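Side-chain contacts in cellulase (Uncultured bacterium, PDB 6XSO), which probably hydrolyses internal beta-1,4 linkages of cellulose and related plant polysaccharides as a broad-specificity family GH5_4 endoglucanase: residues K46-T50 / T51-E55; W99-R102 / V103-V107. One frame throughout, in Å; residues are numbered along the deposited sequence.

Interaction 1. Residues K46-T50 / T51-E55; sequences KTWTT and TVQHE. With NA (sodium ion), chain D.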
loop_
_atom_site.group_PDB
_atom_site.type_symbol
_atom_site.label_atom_id
_atom_site.label_comp_id
_atom_site.label_asym_id
_atom_site.label_seq_id
_atom_site.Cartn_x
_atom_site.Cartn_y
_atom_site.Cartn_z
ATOM N N LYS A 46 -17.934 -4.720 16.286
ATOM C CA LYS A 46 -17.249 -4.844 17.556
ATOM C C LYS A 46 -16.644 -3.504 17.951
ATOM O O LYS A 46 -16.448 -2.611 17.121
ATOM C CB LYS A 46 -16.109 -5.871 17.493
ATOM C CG LYS A 46 -16.467 -7.207 16.882
ATOM C CD LYS A 46 -16.875 -8.225 17.928
ATOM C CE LYS A 46 -16.696 -9.640 17.384
ATOM N NZ LYS A 46 -17.899 -10.485 17.632
ATOM N N THR A 47 -16.369 -3.388 19.247
ATOM C CA THR A 47 -15.589 -2.308 19.843
ATOM C C THR A 47 -14.421 -2.970 20.556
ATOM O O THR A 47 -14.607 -3.973 21.252
ATOM C CB THR A 47 -16.458 -1.525 20.830
ATOM O OG1 THR A 47 -17.557 -0.925 20.124
ATOM C CG2 THR A 47 -15.665 -0.430 21.532
ATOM N N TRP A 48 -13.219 -2.435 20.359
ATOM C CA TRP A 48 -12.036 -3.011 20.967
ATOM C C TRP A 48 -11.723 -2.373 22.316
ATOM O O TRP A 48 -11.960 -1.183 22.533
ATOM C CB TRP A 48 -10.820 -2.785 20.077
ATOM C CG TRP A 48 -10.920 -3.213 18.646
ATOM C CD1 TRP A 48 -10.490 -2.507 17.569
ATOM C CD2 TRP A 48 -11.467 -4.435 18.136
ATOM N NE1 TRP A 48 -10.700 -3.223 16.413
ATOM C CE2 TRP A 48 -11.323 -4.400 16.734
ATOM C CE3 TRP A 48 -12.074 -5.548 18.725
ATOM C CZ2 TRP A 48 -11.755 -5.441 15.908
ATOM C CZ3 TRP A 48 -12.499 -6.590 17.895
ATOM C CH2 TRP A 48 -12.334 -6.524 16.509
ATOM N N THR A 49 -11.150 -3.179 23.218
ATOM C CA THR A 49 -10.554 -2.679 24.447
ATOM C C THR A 49 -9.069 -3.001 24.586
ATOM O O THR A 49 -8.443 -2.515 25.538
ATOM C CB THR A 49 -11.288 -3.231 25.682
ATOM O OG1 THR A 49 -11.259 -4.666 25.672
ATOM C CG2 THR A 49 -12.726 -2.741 25.723
ATOM N N THR A 50 -8.500 -3.822 23.697
ATOM C CA THR A 50 -7.066 -4.080 23.682
ATOM C C THR A 50 -6.557 -4.045 22.246
ATOM O O THR A 50 -7.315 -4.264 21.290
ATOM C CB THR A 50 -6.700 -5.463 24.235
ATOM O OG1 THR A 50 -7.074 -6.471 23.285
ATOM C CG2 THR A 50 -7.405 -5.728 25.556
ATOM N N THR A 51 -5.254 -3.789 22.088
ATOM C CA THR A 51 -4.696 -3.823 20.739
ATOM C C THR A 51 -4.731 -5.235 20.166
ATOM O O THR A 51 -4.816 -5.414 18.947
ATOM C CB THR A 51 -3.263 -3.292 20.683
ATOM O OG1 THR A 51 -2.372 -4.183 21.362
ATOM C CG2 THR A 51 -3.142 -1.939 21.287
ATOM N N VAL A 52 -4.657 -6.250 21.025
ATOM C CA VAL A 52 -4.613 -7.629 20.547
ATOM C C VAL A 52 -5.904 -7.987 19.834
ATOM O O VAL A 52 -5.897 -8.699 18.825
ATOM C CB VAL A 52 -4.330 -8.570 21.732
ATOM C CG1 VAL A 52 -4.476 -10.025 21.335
ATOM C CG2 VAL A 52 -2.937 -8.295 22.288
ATOM N N GLN A 53 -7.037 -7.533 20.377
ATOM C CA GLN A 53 -8.322 -7.837 19.761
ATOM C C GLN A 53 -8.360 -7.353 18.320
ATOM O O GLN A 53 -8.847 -8.057 17.434
ATOM C CB GLN A 53 -9.444 -7.174 20.553
ATOM C CG GLN A 53 -9.710 -7.802 21.900
ATOM C CD GLN A 53 -10.614 -6.955 22.750
ATOM O OE1 GLN A 53 -11.013 -5.862 22.354
ATOM N NE2 GLN A 53 -10.938 -7.448 23.931
ATOM N N HIS A 54 -7.833 -6.159 18.072
ATOM C CA HIS A 54 -7.785 -5.600 16.727
ATOM C C HIS A 54 -6.823 -6.388 15.854
ATOM O O HIS A 54 -7.193 -6.849 14.767
ATOM C CB HIS A 54 -7.379 -4.136 16.894
ATOM C CG HIS A 54 -7.163 -3.375 15.625
ATOM N ND1 HIS A 54 -7.223 -2.000 15.602
ATOM C CD2 HIS A 54 -6.850 -3.759 14.363
ATOM C CE1 HIS A 54 -6.977 -1.570 14.378
ATOM N NE2 HIS A 54 -6.736 -2.614 13.612
ATOM N N GLU A 55 -5.599 -6.603 16.341
ATOM C CA GLU A 55 -4.552 -7.215 15.532
ATOM C C GLU A 55 -4.893 -8.641 15.134
ATOM O O GLU A 55 -4.486 -9.095 14.054
ATOM C CB GLU A 55 -3.243 -7.192 16.324
ATOM C CG GLU A 55 -2.030 -7.711 15.564
ATOM C CD GLU A 55 -0.715 -7.260 16.173
ATOM O OE1 GLU A 55 -0.744 -6.554 17.211
ATOM O OE2 GLU A 55 0.357 -7.658 15.647
HETATM NA NA NA D . -10.811 0.787 22.527
HETATM O O HOH W 1 -11.264 1.160 24.884
HETATM O O HOH W 2 -12.824 1.755 21.465
HETATM O O HOH W 3 -9.777 2.730 22.993
HETATM O O HOH W 4 -10.003 1.003 20.371
HETATM O O HOH W 5 -8.832 -0.521 22.770
#

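Interaction 2. Residues W99-R102 / V103-V107; sequences WMKR and VKEVV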
loop_
_atom_site.group_PDB
_atom_site.type_symbol
_atom_site.label_atom_id
_atom_site.label_comp_id
_atom_site.label_asym_id
_atom_site.label_seq_id
_atom_site.Cartn_x
_atom_site.Cartn_y
_atom_site.Cartn_z
ATOM N N TRP A 99 -2.880 2.284 20.745
ATOM C CA TRP A 99 -2.852 1.806 19.372
ATOM C C TRP A 99 -1.648 2.367 18.626
ATOM O O TRP A 99 -0.942 1.630 17.920
ATOM C CB TRP A 99 -4.151 2.164 18.635
ATOM C CG TRP A 99 -4.108 1.630 17.219
ATOM C CD1 TRP A 99 -4.045 2.349 16.057
ATOM C CD2 TRP A 99 -4.041 0.247 16.838
ATOM N NE1 TRP A 99 -3.970 1.497 14.975
ATOM C CE2 TRP A 99 -3.963 0.202 15.426
ATOM C CE3 TRP A 99 -4.063 -0.956 17.551
ATOM C CZ2 TRP A 99 -3.898 -0.999 14.717
ATOM C CZ3 TRP A 99 -4.001 -2.153 16.841
ATOM C CH2 TRP A 99 -3.918 -2.161 15.440
ATOM N N MET A 100 -1.373 3.660 18.797
ATOM C CA MET A 100 -0.228 4.249 18.115
ATOM C C MET A 100 1.064 3.592 18.582
ATOM O O MET A 100 1.967 3.352 17.781
ATOM C CB MET A 100 -0.200 5.763 18.353
ATOM C CG MET A 100 0.770 6.494 17.393
ATOM S SD MET A 100 0.295 6.513 15.639
ATOM C CE MET A 100 -0.905 7.848 15.670
ATOM N N LYS A 101 1.162 3.308 19.882
ATOM C CA LYS A 101 2.317 2.592 20.416
ATOM C C LYS A 101 2.482 1.229 19.764
ATOM O O LYS A 101 3.610 0.803 19.476
ATOM C CB LYS A 101 2.128 2.447 21.916
ATOM C CG LYS A 101 3.250 1.746 22.651
ATOM C CD LYS A 101 3.073 1.877 24.170
ATOM C CE LYS A 101 4.151 1.127 24.940
ATOM N NZ LYS A 101 3.963 1.293 26.416
ATOM N N ARG A 102 1.379 0.520 19.518
ATOM C CA ARG A 102 1.495 -0.805 18.908
ATOM C C ARG A 102 1.961 -0.703 17.458
ATOM O O ARG A 102 2.819 -1.476 17.019
ATOM C CB ARG A 102 0.181 -1.583 18.997
ATOM C CG ARG A 102 0.224 -2.953 18.312
ATOM C CD ARG A 102 1.299 -3.827 18.916
ATOM N NE ARG A 102 1.447 -5.062 18.162
ATOM C CZ ARG A 102 2.532 -5.827 18.188
ATOM N NH1 ARG A 102 3.571 -5.482 18.935
ATOM N NH2 ARG A 102 2.575 -6.936 17.471
ATOM N N VAL A 103 1.375 0.223 16.689
ATOM C CA VAL A 103 1.816 0.436 15.314
ATOM C C VAL A 103 3.307 0.723 15.296
ATOM O O VAL A 103 4.055 0.177 14.475
ATOM C CB VAL A 103 1.013 1.574 14.660
ATOM C CG1 VAL A 103 1.543 1.816 13.248
ATOM C CG2 VAL A 103 -0.481 1.252 14.628
ATOM N N LYS A 104 3.765 1.574 16.211
ATOM C CA LYS A 104 5.187 1.894 16.287
ATOM C C LYS A 104 6.040 0.660 16.596
ATOM O O LYS A 104 7.127 0.503 16.027
ATOM C CB LYS A 104 5.400 3.005 17.314
ATOM C CG LYS A 104 6.813 3.563 17.348
ATOM C CD LYS A 104 6.960 4.637 18.424
ATOM C CE LYS A 104 8.364 5.242 18.435
ATOM N NZ LYS A 104 9.466 4.227 18.563
ATOM N N GLU A 105 5.578 -0.223 17.489
ATOM C CA GLU A 105 6.315 -1.464 17.743
ATOM C C GLU A 105 6.515 -2.269 16.462
ATOM O O GLU A 105 7.608 -2.800 16.213
ATOM C CB GLU A 105 5.602 -2.328 18.791
ATOM C CG GLU A 105 5.687 -1.770 20.206
ATOM C CD GLU A 105 4.787 -2.474 21.232
ATOM O OE1 GLU A 105 3.958 -3.326 20.848
ATOM O OE2 GLU A 105 4.882 -2.136 22.434
ATOM N N VAL A 106 5.457 -2.429 15.665
ATOM C CA VAL A 106 5.578 -3.239 14.460
ATOM C C VAL A 106 6.522 -2.576 13.465
ATOM O O VAL A 106 7.357 -3.247 12.839
ATOM C CB VAL A 106 4.183 -3.536 13.877
ATOM C CG1 VAL A 106 4.309 -4.316 12.585
ATOM C CG2 VAL A 106 3.369 -4.318 14.900
ATOM N N VAL A 107 6.411 -1.254 13.296
ATOM C CA VAL A 107 7.351 -0.531 12.442
ATOM C C VAL A 107 8.782 -0.767 12.908
ATOM O O VAL A 107 9.680 -1.025 12.094
ATOM C CB VAL A 107 6.994 0.965 12.420
ATOM C CG1 VAL A 107 8.060 1.760 11.713
ATOM C CG2 VAL A 107 5.630 1.132 11.756
#

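Interaction 1. Residues K46-T50 / T51-E55
Gln53 and His54 lie against one face of the Trp48 indole, where the loop that follows the first strand of the TIM barrel runs into helix 51-55 through an N-cap at Thr50. His54 crosses Trp48 at about a right angle: its CB sits over the five-membered ring, close to the ring normal and 3.7 Å from the centroid, a CH-pi contact. The His54 chi1 of 176° directs the imidazole away from its own backbone N and leaves it close to Trp48 NE1 and CD1; the two ring planes are near parallel, but slid apart so that they barely overlap. Glu88 and the carbonyl of Leu39 hold the two imidazole nitrogens. Gln53 runs past the indole in the opposite direction, its CB 3.6 Å from Trp48 CE3 and its amide plane turned 56° from the ring. The chain, extended beyond CG, reaches back to the loop, where Gln53 OE1 accepts a nearly straight bond of 2.8 Å from Thr49 N, the donor lying 30° out of the carbonyl plane; NE2 adds a weak bond to Thr49 OG1. This grip fixes which way the amide faces. Putting an alanine in place of Trp48 would probably leave a gap beside His54 CB and Gln53 CB and take away the face they pack on. Outside this packing, the Trp48 carbonyl O binds a sodium ion at 2.3 Å, five waters filling its other positions. At the helix start, Thr50 OG1, placed between backbone N and carbonyl carbon, accepts from Gln53 N at 3.1 Å.

Interaction 2. Residues W99-R102 / V103-V107
Val103 packs on Trp99 one turn back along helix 97-111, the helix of the beta-alpha-beta unit joining barrel strands 78-81 and 116-119. Its CG2 lies over the indole face, offset toward the rim and 3.8 Å from the five-membered ring centroid, in a CH-pi contact, while Val103 N donates to Trp99 O. That methyl lies anti to the carbonyl carbon, which leaves it beside the backbone N and turned back over the ring. Lys104 continues the i to i+4 backbone pattern with Met100 O, and its ammonium group bonds to Tyr164. Glu105 N donates to Lys101 O, whereas its carboxylate swings across the Arg102 chain at about a right angle. There Glu105 OE1 takes Arg102 NH1 in a salt bridge of 2.9 Å, on the anti side of the carboxylate but in the guanidinium plane; the two planes stand 78° apart. The Arg102 chain bends at chi2 (59°), which brings its end round to the carboxylate, and Glu55, Thr63 O and Tyr109 also bond to its guanidinium, fixing its rotation. Val106 covers one face of the guanidinium: its CG2 stands over the centre, 3.7 Å from Arg102 CZ.

Interactions 1 and 2 follow each other along the chain and touch directly, although their centres are about 14 Å apart: helix 51-55 lies against the start of helix 97-111. Glu55 OE1 and Arg102 NE form a salt bridge of 2.8 Å, giving the arginine of interaction 2 a second carboxylate. The His54 ring stacks on Trp99, with His54 CE1 3.1 Å from Trp99 CZ2. Thr51 fills in beside Trp99 and Arg102, its CG2 4.1 Å from Arg102 CB. The sodium ion held by the Trp48 carbonyl is about 8 Å from the nearest atom of the Trp99 side chain.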